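Local coordinates for putative pachytene checkpoint protein 2 (Caenorhabditis elegans, PDB 4XGU) that is an AAA+ ATPase that binds and probably hydrolyses ATP to remodel partner proteins, with a likely key role in chromosome recombination during meiosis, at residues L139-D142 / S143-N147; Q321-D324 / F325-Y328; G184-S187 / L188-L192. One frame throughout, in Å; residues are numbered along the deposited sequence.

Interaction 1. Residues L139-D142 / S143-N147; sequences LIYD and SNLKN. With ADP (adenosine-5'-diphosphate), chain H.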
ATOM      1  N   LEU B 139      -0.010  23.600  39.462  1.00 54.77           N
ATOM      2  CA  LEU B 139       0.750  23.387  38.239  1.00 58.12           C
ATOM      3  C   LEU B 139       2.012  24.242  38.271  1.00 64.25           C
ATOM      4  O   LEU B 139       1.942  25.460  38.457  1.00 68.53           O
ATOM      5  CB  LEU B 139      -0.099  23.711  37.007  1.00 58.44           C
ATOM      6  CG  LEU B 139      -1.186  22.683  36.682  1.00 56.32           C
ATOM      7  CD1 LEU B 139      -2.046  23.142  35.520  1.00 56.18           C
ATOM      8  CD2 LEU B 139      -0.559  21.340  36.379  1.00 51.36           C
ATOM      9  N   ILE B 140       3.164  23.599  38.091  1.00 65.21           N
ATOM     10  CA  ILE B 140       4.452  24.275  38.230  1.00 67.34           C
ATOM     11  C   ILE B 140       5.285  24.277  36.951  1.00 65.64           C
ATOM     12  O   ILE B 140       5.676  23.222  36.451  1.00 64.00           O
ATOM     13  CB  ILE B 140       5.300  23.635  39.337  1.00 65.22           C
ATOM     14  CG1 ILE B 140       4.519  23.592  40.650  1.00 60.88           C
ATOM     15  CG2 ILE B 140       6.604  24.392  39.504  1.00 68.90           C
ATOM     16  CD1 ILE B 140       5.289  22.963  41.792  1.00 62.20           C
ATOM     17  N   TYR B 141       5.569  25.470  36.441  1.00 62.80           N
ATOM     18  CA  TYR B 141       6.409  25.620  35.261  1.00 63.33           C
ATOM     19  C   TYR B 141       7.417  26.740  35.475  1.00 71.31           C
ATOM     20  O   TYR B 141       7.208  27.623  36.308  1.00 72.90           O
ATOM     21  CB  TYR B 141       5.557  25.894  34.020  1.00 59.91           C
ATOM     22  CG  TYR B 141       4.635  24.752  33.647  1.00 59.98           C
ATOM     23  CD1 TYR B 141       5.124  23.619  33.014  1.00 60.02           C
ATOM     24  CD2 TYR B 141       3.275  24.811  33.924  1.00 54.92           C
ATOM     25  CE1 TYR B 141       4.290  22.574  32.672  1.00 57.52           C
ATOM     26  CE2 TYR B 141       2.430  23.770  33.585  1.00 53.21           C
ATOM     27  CZ  TYR B 141       2.944  22.654  32.958  1.00 56.80           C
ATOM     28  OH  TYR B 141       2.110  21.614  32.614  1.00 64.44           O
ATOM     29  N   ASP B 142       8.507  26.700  34.717  1.00 78.07           N
ATOM     30  CA  ASP B 142       9.599  27.652  34.882  1.00 86.23           C
ATOM     31  C   ASP B 142       9.670  28.628  33.709  1.00 91.44           C
ATOM     32  O   ASP B 142      10.527  29.510  33.667  1.00 96.23           O
ATOM     33  CB  ASP B 142      10.926  26.898  35.033  1.00 90.33           C
ATOM     34  CG  ASP B 142      12.083  27.809  35.392  1.00 94.97           C
ATOM     35  OD1 ASP B 142      11.848  28.842  36.056  1.00 97.82           O
ATOM     36  OD2 ASP B 142      13.228  27.491  35.005  1.00 94.55           O
ATOM     37  N   SER B 143       8.750  28.481  32.763  1.00 94.71           N
ATOM     38  CA  SER B 143       8.838  29.218  31.509  1.00 93.89           C
ATOM     39  C   SER B 143       7.770  30.292  31.349  1.00 90.44           C
ATOM     40  O   SER B 143       7.589  30.825  30.253  1.00103.94           O
ATOM     41  CB  SER B 143       8.754  28.245  30.331  1.00 95.49           C
ATOM     42  OG  SER B 143       7.555  27.492  30.387  1.00 90.46           O
ATOM     43  N   ASN B 144       7.068  30.605  32.434  1.00 73.64           N
ATOM     44  CA  ASN B 144       5.937  31.532  32.388  1.00 71.46           C
ATOM     45  C   ASN B 144       4.871  31.054  31.400  1.00 65.23           C
ATOM     46  O   ASN B 144       4.096  31.846  30.866  1.00 67.20           O
ATOM     47  CB  ASN B 144       6.408  32.946  32.029  1.00 74.85           C
ATOM     48  CG  ASN B 144       5.503  34.024  32.596  1.00 84.03           C
ATOM     49  OD1 ASN B 144       4.955  34.843  31.858  1.00 82.10           O
ATOM     50  ND2 ASN B 144       5.337  34.023  33.914  1.00 91.87           N
ATOM     51  N   LEU B 145       4.844  29.742  31.181  1.00 66.13           N
ATOM     52  CA  LEU B 145       3.921  29.093  30.256  1.00 59.25           C
ATOM     53  C   LEU B 145       2.462  29.304  30.638  1.00 56.14           C
ATOM     54  O   LEU B 145       1.614  29.521  29.773  1.00 64.23           O
ATOM     55  CB  LEU B 145       4.224  27.593  30.195  1.00 58.97           C
ATOM     56  CG  LEU B 145       3.118  26.656  29.701  1.00 60.67           C
ATOM     57  CD1 LEU B 145       2.886  26.821  28.209  1.00 63.91           C
ATOM     58  CD2 LEU B 145       3.441  25.208  30.042  1.00 60.41           C
ATOM     59  N   LYS B 146       2.178  29.224  31.934  1.00 53.90           N
ATOM     60  CA  LYS B 146       0.814  29.364  32.433  1.00 54.15           C
ATOM     61  C   LYS B 146       0.250  30.730  32.080  1.00 58.40           C
ATOM     62  O   LYS B 146      -0.891  30.839  31.632  1.00 61.87           O
ATOM     63  CB  LYS B 146       0.767  29.141  33.947  1.00 47.58           C
ATOM     64  CG  LYS B 146       1.126  27.722  34.373  1.00 53.43           C
ATOM     65  CD  LYS B 146       1.340  27.616  35.880  1.00 52.51           C
ATOM     66  CE  LYS B 146       0.081  27.974  36.650  1.00 52.83           C
ATOM     67  NZ  LYS B 146       0.313  27.966  38.127  1.00 61.90           N
ATOM     68  N   ASN B 147       1.054  31.771  32.268  1.00 60.05           N
ATOM     69  CA  ASN B 147       0.620  33.122  31.941  1.00 52.55           C
ATOM     70  C   ASN B 147       0.358  33.297  30.453  1.00 59.77           C
ATOM     71  O   ASN B 147      -0.606  33.956  30.064  1.00 69.07           O
ATOM     72  CB  ASN B 147       1.654  34.149  32.407  1.00 49.56           C
ATOM     73  CG  ASN B 147       1.454  34.561  33.851  1.00 58.17           C
ATOM     74  OD1 ASN B 147       0.337  34.524  34.372  1.00 62.53           O
ATOM     75  ND2 ASN B 147       2.537  34.963  34.508  1.00 57.64           N
TER
HETATM   76  PB  ADP H 501      -0.577  14.762  30.398  1.00 65.44           P
HETATM   77  O1B ADP H 501       0.778  15.322  30.044  1.00 63.91           O
HETATM   78  O2B ADP H 501      -1.729  15.638  29.970  1.00 74.04           O
HETATM   79  O3B ADP H 501      -0.755  13.299  30.057  1.00 69.42           O
HETATM   80  PA  ADP H 501      -1.955  15.070  32.846  1.00110.17           P
HETATM   81  O1A ADP H 501      -2.382  16.501  32.629  1.00111.19           O
HETATM   82  O2A ADP H 501      -2.910  13.937  32.547  1.00115.32           O
HETATM   83  O3A ADP H 501      -0.595  14.817  32.013  1.00 96.73           O
HETATM   84  O5' ADP H 501      -1.516  14.940  34.389  1.00 91.38           O
HETATM   85  C5' ADP H 501      -0.216  14.499  34.767  1.00 92.55           C
HETATM   86  C4' ADP H 501      -0.139  14.457  36.288  1.00 96.58           C
HETATM   87  O4' ADP H 501       1.203  14.713  36.706  1.00 97.37           O
HETATM   88  C3' ADP H 501      -1.024  15.518  36.921  1.00103.57           C
HETATM   89  O3' ADP H 501      -2.139  14.905  37.576  1.00110.63           O
HETATM   90  C2' ADP H 501      -0.151  16.240  37.925  1.00101.32           C
HETATM   91  O2' ADP H 501      -0.515  15.849  39.253  1.00100.19           O
HETATM   92  C1' ADP H 501       1.274  15.799  37.632  1.00 98.12           C
HETATM   93  N9  ADP H 501       1.993  16.913  36.963  1.00 92.49           N
HETATM   94  C8  ADP H 501       2.433  16.894  35.691  1.00 84.45           C
HETATM   95  N7  ADP H 501       3.052  18.056  35.360  1.00 79.89           N
HETATM   96  C5  ADP H 501       3.014  18.849  36.444  1.00 83.05           C
HETATM   97  C6  ADP H 501       3.485  20.211  36.776  1.00 83.11           C
HETATM   98  N6  ADP H 501       4.136  20.962  35.856  1.00 86.38           N
HETATM   99  N1  ADP H 501       3.247  20.673  38.023  1.00 85.46           N
HETATM  100  C2  ADP H 501       2.600  19.928  38.941  1.00 88.50           C
HETATM  101  N3  ADP H 501       2.143  18.683  38.709  1.00 89.78           N
HETATM  102  C4  ADP H 501       2.317  18.095  37.500  1.00 89.99           C

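Interaction 2. Residues Q321-D324 / F325-Y328; sequences QPSD and FARY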
ATOM      1  N   GLN B 321       9.395  18.489  29.619  1.00 95.24           N
ATOM      2  CA  GLN B 321       9.620  17.926  30.945  1.00 97.96           C
ATOM      3  C   GLN B 321      10.235  19.003  31.835  1.00 91.01           C
ATOM      4  O   GLN B 321      11.029  19.816  31.361  1.00 98.13           O
ATOM      5  CB  GLN B 321      10.528  16.694  30.871  1.00105.30           C
ATOM      6  CG  GLN B 321       9.973  15.534  30.043  1.00105.51           C
ATOM      7  CD  GLN B 321       8.906  14.724  30.771  1.00 99.95           C
ATOM      8  OE1 GLN B 321       8.332  15.172  31.765  1.00 94.12           O
ATOM      9  NE2 GLN B 321       8.638  13.521  30.275  1.00101.84           N
ATOM     10  N   PRO B 322       9.866  19.020  33.125  1.00 79.87           N
ATOM     11  CA  PRO B 322      10.305  20.100  34.015  1.00 72.97           C
ATOM     12  C   PRO B 322      11.824  20.217  34.100  1.00 79.33           C
ATOM     13  O   PRO B 322      12.520  19.203  34.101  1.00 81.32           O
ATOM     14  CB  PRO B 322       9.713  19.699  35.371  1.00 70.44           C
ATOM     15  CG  PRO B 322       9.504  18.224  35.277  1.00 71.37           C
ATOM     16  CD  PRO B 322       9.125  17.974  33.851  1.00 75.85           C
ATOM     17  N   SER B 323      12.325  21.446  34.158  1.00 89.26           N
ATOM     18  CA  SER B 323      13.756  21.694  34.300  1.00 93.04           C
ATOM     19  C   SER B 323      14.207  21.478  35.740  1.00 95.88           C
ATOM     20  O   SER B 323      13.399  21.133  36.604  1.00 99.78           O
ATOM     21  CB  SER B 323      14.101  23.114  33.848  1.00 95.23           C
ATOM     22  OG  SER B 323      13.324  24.073  34.545  1.00 97.03           O
ATOM     23  N   ASP B 324      15.496  21.687  35.997  1.00 94.10           N
ATOM     24  CA  ASP B 324      16.063  21.466  37.326  1.00 95.18           C
ATOM     25  C   ASP B 324      15.411  22.345  38.391  1.00 87.15           C
ATOM     26  O   ASP B 324      15.172  21.898  39.512  1.00 80.11           O
ATOM     27  CB  ASP B 324      17.575  21.705  37.307  1.00102.37           C
ATOM     28  CG  ASP B 324      18.315  20.686  36.466  1.00105.91           C
ATOM     29  OD1 ASP B 324      17.775  20.278  35.416  1.00110.11           O
ATOM     30  OD2 ASP B 324      19.434  20.290  36.857  1.00104.72           O
ATOM     31  N   PHE B 325      15.124  23.593  38.035  1.00 89.08           N
ATOM     32  CA  PHE B 325      14.448  24.508  38.948  1.00 91.87           C
ATOM     33  C   PHE B 325      13.011  24.068  39.205  1.00 87.76           C
ATOM     34  O   PHE B 325      12.515  24.161  40.328  1.00 88.40           O
ATOM     35  CB  PHE B 325      14.466  25.934  38.396  1.00 99.66           C
ATOM     36  CG  PHE B 325      13.526  26.873  39.104  1.00112.25           C
ATOM     37  CD1 PHE B 325      13.924  27.539  40.246  1.00116.13           C
ATOM     38  CD2 PHE B 325      12.242  27.092  38.621  1.00119.09           C
ATOM     39  CE1 PHE B 325      13.062  28.401  40.896  1.00120.81           C
ATOM     40  CE2 PHE B 325      11.377  27.953  39.268  1.00121.32           C
ATOM     41  CZ  PHE B 325      11.787  28.608  40.406  1.00122.82           C
ATOM     42  N   ALA B 326      12.341  23.605  38.156  1.00 83.33           N
ATOM     43  CA  ALA B 326      10.954  23.174  38.271  1.00 77.70           C
ATOM     44  C   ALA B 326      10.852  21.883  39.078  1.00 77.79           C
ATOM     45  O   ALA B 326       9.921  21.709  39.867  1.00 80.19           O
ATOM     46  CB  ALA B 326      10.339  22.991  36.895  1.00 75.44           C
ATOM     47  N   ARG B 327      11.813  20.986  38.879  1.00 73.46           N
ATOM     48  CA  ARG B 327      11.848  19.729  39.621  1.00 71.25           C
ATOM     49  C   ARG B 327      11.934  19.986  41.119  1.00 73.57           C
ATOM     50  O   ARG B 327      11.222  19.359  41.903  1.00 80.53           O
ATOM     51  CB  ARG B 327      13.023  18.861  39.171  1.00 72.88           C
ATOM     52  CG  ARG B 327      12.756  18.034  37.926  1.00 76.13           C
ATOM     53  CD  ARG B 327      14.018  17.313  37.474  1.00 83.60           C
ATOM     54  NE  ARG B 327      14.918  18.182  36.719  1.00 94.54           N
ATOM     55  CZ  ARG B 327      15.109  18.096  35.407  1.00104.72           C
ATOM     56  NH1 ARG B 327      14.471  17.168  34.703  1.00109.59           N
ATOM     57  NH2 ARG B 327      15.941  18.929  34.796  1.00106.59           N
ATOM     58  N   TYR B 328      12.804  20.914  41.508  1.00 75.00           N
ATOM     59  CA  TYR B 328      12.948  21.292  42.910  1.00 77.45           C
ATOM     60  C   TYR B 328      11.621  21.795  43.468  1.00 78.13           C
ATOM     61  O   TYR B 328      11.220  21.430  44.572  1.00 81.22           O
ATOM     62  CB  TYR B 328      14.032  22.365  43.080  1.00 78.17           C
ATOM     63  CG  TYR B 328      14.070  22.987  44.461  1.00 80.11           C
ATOM     64  CD1 TYR B 328      13.262  24.073  44.778  1.00 72.13           C
ATOM     65  CD2 TYR B 328      14.915  22.490  45.447  1.00 82.04           C
ATOM     66  CE1 TYR B 328      13.283  24.636  46.037  1.00 73.45           C
ATOM     67  CE2 TYR B 328      14.948  23.054  46.709  1.00 85.15           C
ATOM     68  CZ  TYR B 328      14.129  24.125  46.998  1.00 82.48           C
ATOM     69  OH  TYR B 328      14.155  24.688  48.252  1.00 88.01           O
TER

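Interaction 3. Residues G184-S187 / L188-L192; sequences GKTS and LCKGL. With ADP (adenosine-5'-diphosphate), chain H.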
ATOM      1  N   GLY B 184       1.740  17.217  31.950  1.00 74.28           N
ATOM      2  CA  GLY B 184       0.495  17.707  32.516  1.00 69.60           C
ATOM      3  C   GLY B 184      -0.268  18.667  31.623  1.00 59.45           C
ATOM      4  O   GLY B 184      -0.755  19.701  32.079  1.00 60.19           O
ATOM      5  N   LYS B 185      -0.378  18.320  30.345  1.00 63.17           N
ATOM      6  CA  LYS B 185      -1.103  19.140  29.384  1.00 56.56           C
ATOM      7  C   LYS B 185      -2.600  19.134  29.664  1.00 55.82           C
ATOM      8  O   LYS B 185      -3.276  20.153  29.518  1.00 62.51           O
ATOM      9  CB  LYS B 185      -0.839  18.647  27.965  1.00 55.71           C
ATOM     10  CG  LYS B 185       0.628  18.432  27.657  1.00 61.53           C
ATOM     11  CD  LYS B 185       0.821  17.916  26.247  1.00 61.06           C
ATOM     12  CE  LYS B 185       1.551  16.590  26.253  1.00 64.75           C
ATOM     13  NZ  LYS B 185       0.781  15.522  26.949  1.00 66.99           N
ATOM     14  N   THR B 186      -3.114  17.973  30.053  1.00 54.96           N
ATOM     15  CA  THR B 186      -4.526  17.831  30.377  1.00 56.57           C
ATOM     16  C   THR B 186      -4.893  18.730  31.548  1.00 58.93           C
ATOM     17  O   THR B 186      -5.899  19.438  31.503  1.00 63.33           O
ATOM     18  CB  THR B 186      -4.885  16.375  30.722  1.00 61.80           C
ATOM     19  OG1 THR B 186      -4.508  15.515  29.638  1.00 62.21           O
ATOM     20  CG2 THR B 186      -6.378  16.242  30.975  1.00 64.38           C
ATOM     21  N   SER B 187      -4.061  18.711  32.587  1.00 64.76           N
ATOM     22  CA  SER B 187      -4.287  19.531  33.775  1.00 61.81           C
ATOM     23  C   SER B 187      -4.344  21.013  33.424  1.00 67.90           C
ATOM     24  O   SER B 187      -5.143  21.759  33.989  1.00 69.80           O
ATOM     25  CB  SER B 187      -3.197  19.278  34.818  1.00 54.92           C
ATOM     26  OG  SER B 187      -3.293  17.968  35.351  1.00 55.66           O
ATOM     27  N   LEU B 188      -3.495  21.431  32.490  1.00 68.44           N
ATOM     28  CA  LEU B 188      -3.524  22.801  31.989  1.00 57.29           C
ATOM     29  C   LEU B 188      -4.882  23.130  31.378  1.00 58.17           C
ATOM     30  O   LEU B 188      -5.463  24.176  31.660  1.00 59.14           O
ATOM     31  CB  LEU B 188      -2.423  23.024  30.951  1.00 61.77           C
ATOM     32  CG  LEU B 188      -1.000  23.244  31.462  1.00 66.91           C
ATOM     33  CD1 LEU B 188      -0.045  23.430  30.294  1.00 63.75           C
ATOM     34  CD2 LEU B 188      -0.950  24.448  32.387  1.00 66.25           C
ATOM     35  N   CYS B 189      -5.384  22.227  30.542  1.00 61.60           N
ATOM     36  CA  CYS B 189      -6.671  22.425  29.888  1.00 57.95           C
ATOM     37  C   CYS B 189      -7.813  22.484  30.893  1.00 52.39           C
ATOM     38  O   CYS B 189      -8.716  23.308  30.761  1.00 56.91           O
ATOM     39  CB  CYS B 189      -6.933  21.313  28.874  1.00 59.98           C
ATOM     40  SG  CYS B 189      -5.890  21.387  27.407  1.00 64.49           S
ATOM     41  N   LYS B 190      -7.773  21.604  31.888  1.00 58.35           N
ATOM     42  CA  LYS B 190      -8.798  21.582  32.923  1.00 56.84           C
ATOM     43  C   LYS B 190      -8.809  22.912  33.669  1.00 57.03           C
ATOM     44  O   LYS B 190      -9.838  23.586  33.745  1.00 65.69           O
ATOM     45  CB  LYS B 190      -8.562  20.436  33.908  1.00 61.13           C
ATOM     46  CG  LYS B 190      -8.410  19.055  33.291  1.00 71.36           C
ATOM     47  CD  LYS B 190      -9.745  18.460  32.892  1.00 81.03           C
ATOM     48  CE  LYS B 190      -9.695  16.935  32.890  1.00 83.64           C
ATOM     49  NZ  LYS B 190      -9.408  16.379  34.246  1.00 88.71           N
ATOM     50  N   GLY B 191      -7.652  23.286  34.206  1.00 50.81           N
ATOM     51  CA  GLY B 191      -7.534  24.488  35.012  1.00 48.10           C
ATOM     52  C   GLY B 191      -7.830  25.749  34.232  1.00 57.18           C
ATOM     53  O   GLY B 191      -8.412  26.699  34.764  1.00 63.16           O
ATOM     54  N   LEU B 192      -7.424  25.757  32.965  1.00 55.48           N
ATOM     55  CA  LEU B 192      -7.650  26.901  32.089  1.00 53.33           C
ATOM     56  C   LEU B 192      -9.140  27.155  31.890  1.00 58.67           C
ATOM     57  O   LEU B 192      -9.609  28.288  32.003  1.00 70.31           O
ATOM     58  CB  LEU B 192      -6.971  26.678  30.741  1.00 50.56           C
ATOM     59  CG  LEU B 192      -7.289  27.689  29.646  1.00 51.82           C
ATOM     60  CD1 LEU B 192      -6.825  29.076  30.051  1.00 51.16           C
ATOM     61  CD2 LEU B 192      -6.641  27.255  28.346  1.00 54.00           C
TER
HETATM   62  PB  ADP H 501      -0.577  14.762  30.398  1.00 65.44           P
HETATM   63  O1B ADP H 501       0.778  15.322  30.044  1.00 63.91           O
HETATM   64  O2B ADP H 501      -1.729  15.638  29.970  1.00 74.04           O
HETATM   65  O3B ADP H 501      -0.755  13.299  30.057  1.00 69.42           O
HETATM   66  PA  ADP H 501      -1.955  15.070  32.846  1.00110.17           P
HETATM   67  O1A ADP H 501      -2.382  16.501  32.629  1.00111.19           O
HETATM   68  O2A ADP H 501      -2.910  13.937  32.547  1.00115.32           O
HETATM   69  O3A ADP H 501      -0.595  14.817  32.013  1.00 96.73           O
HETATM   70  O5' ADP H 501      -1.516  14.940  34.389  1.00 91.38           O
HETATM   71  C5' ADP H 501      -0.216  14.499  34.767  1.00 92.55           C
HETATM   72  C4' ADP H 501      -0.139  14.457  36.288  1.00 96.58           C
HETATM   73  O4' ADP H 501       1.203  14.713  36.706  1.00 97.37           O
HETATM   74  C3' ADP H 501      -1.024  15.518  36.921  1.00103.57           C
HETATM   75  O3' ADP H 501      -2.139  14.905  37.576  1.00110.63           O
HETATM   76  C2' ADP H 501      -0.151  16.240  37.925  1.00101.32           C
HETATM   77  O2' ADP H 501      -0.515  15.849  39.253  1.00100.19           O
HETATM   78  C1' ADP H 501       1.274  15.799  37.632  1.00 98.12           C
HETATM   79  N9  ADP H 501       1.993  16.913  36.963  1.00 92.49           N
HETATM   80  C8  ADP H 501       2.433  16.894  35.691  1.00 84.45           C
HETATM   81  N7  ADP H 501       3.052  18.056  35.360  1.00 79.89           N
HETATM   82  C5  ADP H 501       3.014  18.849  36.444  1.00 83.05           C
HETATM   83  C6  ADP H 501       3.485  20.211  36.776  1.00 83.11           C
HETATM   84  N6  ADP H 501       4.136  20.962  35.856  1.00 86.38           N
HETATM   85  N1  ADP H 501       3.247  20.673  38.023  1.00 85.46           N
HETATM   86  C2  ADP H 501       2.600  19.928  38.941  1.00 88.50           C
HETATM   87  N3  ADP H 501       2.143  18.683  38.709  1.00 89.78           N
HETATM   88  C4  ADP H 501       2.317  18.095  37.500  1.00 89.99           C

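Interaction 1. Residues L139-D142 / S143-N147
The adenine pocket of this AAA+ ATPase is walled by Y141, whose ring lies between the base and L145 at the turn that leads from the loop 139-144 into helix 145-161. The methyl CD2 of L145 sits squarely over the centre of one face, a CH-pi contact 3.6 Å from the centroid of the Y141 ring. Over the opposite face, displaced toward the rim, comes the exocyclic amine of ADP, with Y141 CZ 3.6 Å from ADP N6. CG of the tyrosine stands beside its own backbone N (chi1 -64°), which swings the ring back toward the helix start, and the phenol OH is bonded to T183 O. A wide flat residue suits the place because it meets an aliphatic methyl and an amine at once; an alanine here would probably leave L145 CD2 and the amine facing a gap and T183 O without its phenol partner. The backbone of I140 reads the base: I140 N donates to ADP N1 (2.9 Å), and ADP N6 donates to I140 O (2.8 Å). At the ring edge K146 CG lies 3.6 Å from Y141 CD2, its chain running at about a right angle to the tyrosine. A bend at chi3 (62°) brings the amine back to the start of the loop, where W136 O in helix 135-138 accepts a hydrogen bond and D78 forms a salt bridge with it, so this buried ammonium is probably well balanced. Its bond within the turn is K146 NZ to L139 O, 3.0 Å long, meeting the carbonyl at a C=O...N angle of 147°.

Interaction 2. Residues Q321-D324 / F325-Y328
Across the start of helix 324-340 the backbone closes its first turns as R327 N donates to S323 O (2.8 Å) and Y328 N to D324 O (3.2 Å), with S323 at the N-cap position. Across this turn P322 CB meets A326 CB at 3.7 Å; the fixed proline ring offers CB as a firm apolar surface, and the small alanine lets the two come close. R327 bends at chi3 (-80°) and folds back over the helix start, laying one face of its guanidinium above the carbonyl carbon of P322. Alongside it runs D324, the carboxylate and guanidinium planes 77° apart, in a salt bridge of OD1 to R327 NH2 whose modelled 2.4 Å is doubtfully short. The acid also suits a first helical turn, since its negative charge would probably interact favourably with the N-terminal end of the helix dipole. S323 OG reaches out of the turn to a weak bond with D142 OD2. The helix follows strand 315-318, an edge strand of the central sheet within this chain, and packs on helix 367-378: D324 touches Q377, R327 touches A376, and Y328 lies on T369 and L372 while its OH bonds Q356 O.

Interaction 3. Residues G184-S187 / L188-L192
No ring takes part between G184-S187 and L188-L192; the flat groups here are peptide units, which meet C=O to N-H, while the adenine has G184 CA off to one side of its plane, 3.8 Å from ADP N7. Glycine suits that spot, because a beta carbon would run into N7 and the backbone angles (phi 83°, psi 45°) would jam one against the preceding carbonyl. The carbonyls of 184-187 are taken up by the amides of 188-191, as in the bond K190 N to T186 O of 2.9 Å. The N-H groups at the helix start, with no earlier turn to take them up, are offered to phosphate. G184 N reaches ADP O1B at 2.9 Å, joined weakly by K185 N, and K185 NZ donates to the same oxygen at 3.1 Å, its chain bending to bring the amine round to the phosphate; N300 OD1 holds that amine too. T186 grips ADP O2B twice, through its N at 2.7 Å and its OG1 at 2.8 Å. With OG1 beside its own backbone N (chi1 -56°), the hydroxyl lines up with that amide, and CG2 goes the other way, to lie 3.9 Å from K190 CE alongside the helix. S187 serves the alpha phosphate, its N and its OG both bonding ADP O1A. Farther along, L188 and L192 pack their apolar side chains against helix 145-161. Strand 174-178, the glycine-rich loop, K185, T186 and the start of helix 185-199 form the P-loop (Walker A) arrangement of P-loop NTPases, including AAA+ ATPases.

Along the chain interaction 1 comes first, then interaction 3, then interaction 2. The nucleotide joins the first two: their centres lie about 12 Å apart, interaction 1 at the base and interaction 3 at the phosphates, and L188 meets L139 and Y141 of the loop, and L145 beyond it, where helix 185-199 packs on helix 145-161. Interaction 2 forms the start of helix 324-340, which belongs to the C-terminal lid, with its centre about 11 Å from that of interaction 1, which it touches through D142 against F325 and S323. It stays clear of interaction 3, about 7 Å at the nearest atoms. The adenine-binding loop thus bridges the P-loop and the lid, an arrangement that could let the bound nucleotide influence how the two are set.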